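Long-range contact in CurF (Lyngbya majuscula, PDB 2Q35), which probably decarboxylates an intermediate in polyketide chain beta-branching, as the crotonase-family ECH2 domain of CurF: residues V50-G55 against I94-G99. The protein carries 1 engineered substitution. Numbering follows the deposited sequence.
Sequences VVILTG and IAAMQG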
loop_
_atom_site.group_PDB
_atom_site.type_symbol
_atom_site.label_atom_id
_atom_site.label_comp_id
_atom_site.label_asym_id
_atom_site.label_seq_id
_atom_site.Cartn_x
_atom_site.Cartn_y
_atom_site.Cartn_z
ATOM N N VAL A 50 4.930 24.687 -9.861
ATOM C CA VAL A 50 5.594 23.394 -9.504
ATOM C C VAL A 50 7.019 23.701 -9.110
ATOM O O VAL A 50 7.689 24.489 -9.785
ATOM C CB VAL A 50 5.589 22.366 -10.696
ATOM C CG1 VAL A 50 6.224 21.043 -10.272
ATOM C CG2 VAL A 50 4.177 22.101 -11.217
ATOM N N VAL A 51 7.482 23.120 -8.003
ATOM C CA VAL A 51 8.880 23.255 -7.588
ATOM C C VAL A 51 9.611 21.920 -7.836
ATOM O O VAL A 51 9.098 20.861 -7.452
ATOM C CB VAL A 51 8.962 23.541 -6.088
ATOM C CG1 VAL A 51 10.422 23.439 -5.620
ATOM C CG2 VAL A 51 8.378 24.907 -5.767
ATOM N N ILE A 52 10.766 21.964 -8.503
ATOM C CA ILE A 52 11.641 20.808 -8.585
ATOM C C ILE A 52 12.797 21.044 -7.632
ATOM O O ILE A 52 13.574 22.003 -7.809
ATOM C CB ILE A 52 12.144 20.620 -10.042
ATOM C CG1 ILE A 52 10.918 20.368 -10.944
ATOM C CG2 ILE A 52 13.125 19.414 -10.135
ATOM C CD1 ILE A 52 11.244 20.207 -12.386
ATOM N N LEU A 53 12.912 20.190 -6.621
ATOM C CA LEU A 53 14.016 20.286 -5.658
ATOM C C LEU A 53 15.101 19.274 -6.016
ATOM O O LEU A 53 14.833 18.091 -6.150
ATOM C CB LEU A 53 13.493 19.997 -4.250
ATOM C CG LEU A 53 14.493 20.016 -3.090
ATOM C CD1 LEU A 53 15.201 21.371 -2.921
ATOM C CD2 LEU A 53 13.797 19.595 -1.764
ATOM N N THR A 54 16.336 19.736 -6.128
ATOM C CA THR A 54 17.404 18.830 -6.574
ATOM C C THR A 54 18.730 19.209 -5.903
ATOM O O THR A 54 18.847 20.266 -5.258
ATOM C CB THR A 54 17.482 18.792 -8.117
ATOM O OG1 THR A 54 18.178 17.607 -8.541
ATOM C CG2 THR A 54 18.172 20.042 -8.695
ATOM N N GLY A 55 19.715 18.327 -6.060
ATOM C CA GLY A 55 21.077 18.538 -5.555
ATOM C C GLY A 55 22.083 18.937 -6.629
ATOM O O GLY A 55 21.738 19.566 -7.643
ATOM N N ILE A 94 8.432 18.267 -6.694
ATOM C CA ILE A 94 9.049 17.022 -7.179
ATOM C C ILE A 94 10.499 16.979 -6.694
ATOM O O ILE A 94 11.273 17.889 -6.979
ATOM C CB ILE A 94 9.057 16.981 -8.717
ATOM C CG1 ILE A 94 7.630 17.150 -9.278
ATOM C CG2 ILE A 94 9.725 15.689 -9.250
ATOM C CD1 ILE A 94 7.532 17.377 -10.797
ATOM N N ALA A 95 10.870 15.936 -5.952
ATOM C CA ALA A 95 12.238 15.827 -5.440
ATOM C C ALA A 95 13.001 15.018 -6.471
ATOM O O ALA A 95 12.761 13.818 -6.602
ATOM C CB ALA A 95 12.272 15.103 -4.130
ATOM N N ALA A 96 13.903 15.684 -7.156
ATOM C CA ALA A 96 14.732 15.007 -8.182
ATOM C C ALA A 96 16.031 14.588 -7.504
ATOM O O ALA A 96 16.993 15.358 -7.409
ATOM C CB ALA A 96 14.997 15.939 -9.378
ATOM N N MET A 97 16.020 13.388 -6.940
ATOM C CA MET A 97 17.139 12.938 -6.137
ATOM C C MET A 97 18.155 12.282 -7.096
ATOM O O MET A 97 18.227 11.059 -7.202
ATOM C CB MET A 97 16.672 12.001 -5.036
ATOM C CG MET A 97 15.638 12.641 -4.120
ATOM S SD MET A 97 15.410 11.752 -2.548
ATOM C CE MET A 97 15.187 10.067 -3.133
ATOM N N GLN A 98 18.921 13.138 -7.759
ATOM C CA GLN A 98 19.892 12.680 -8.787
ATOM C C GLN A 98 21.143 12.067 -8.162
ATOM O O GLN A 98 21.969 11.451 -8.863
ATOM C CB GLN A 98 20.245 13.843 -9.734
ATOM C CG GLN A 98 21.462 14.730 -9.365
ATOM C CD GLN A 98 21.457 15.288 -7.943
ATOM O OE1 GLN A 98 20.396 15.578 -7.352
ATOM N NE2 GLN A 98 22.650 15.423 -7.373
ATOM N N GLY A 99 21.315 12.323 -6.872
ATOM C CA GLY A 99 22.428 11.836 -6.063
ATOM C C GLY A 99 21.996 11.115 -4.797
ATOM O O GLY A 99 20.823 10.769 -4.624
#
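Leu53 bonds to both sides of the chain at Ala95: its N donates to Ile94 O and its O accepts Ala96 N, each at 2.8 Å. A third backbone bond, from Ile94 N to Val51 O, is straighter, with 166° at the hydrogen. At Ala96 O a side chain takes over. Thr54 turns OG1 anti to its own N (chi1 -160°), and the hydroxyl donates in the carbonyl plane to a lone pair of Ala96 O, 2.8 Å away. One step further the Gln98 amide reaches across, its chain bent at chi2. Its OE1 receives Gly55 N at 3.1 Å, the N-H arriving well above the amide plane instead of on a lone pair, while NE2 donates to the carbonyls of Gly57 and Tyr59. Held at both ends, the amide ties the loop after strand 50-54 to the chain leaving strand 93-97. With Gln98 cut back to alanine, Gly55 N and these two carbonyls would probably lose their mate, and the loop after the strand is likely to shift.

Around this polar spine the packing is apolar. On the face with Ile52, Ile94 and Ala96, Ile52 CG2 lies 4.0 Å from Ala96 CB, and at the strand start Val50 CG1 meets Ile94 CD1 at 3.9 Å. Helix 178-192 covers this face, with Ala185 against both Ile94 and Ala96. Leu53 and Ala95 point to the other face, where Ala95 packs on Ala112. The segment axes run parallel within 25°, 4.6 Å apart at their closest, in register from Ile52 beside Ile94 to Leu53 beside Ala95. Joined through intervening helices, 50-54 and 93-97 are neighbouring central strands of the mixed sheet in the crotonase fold.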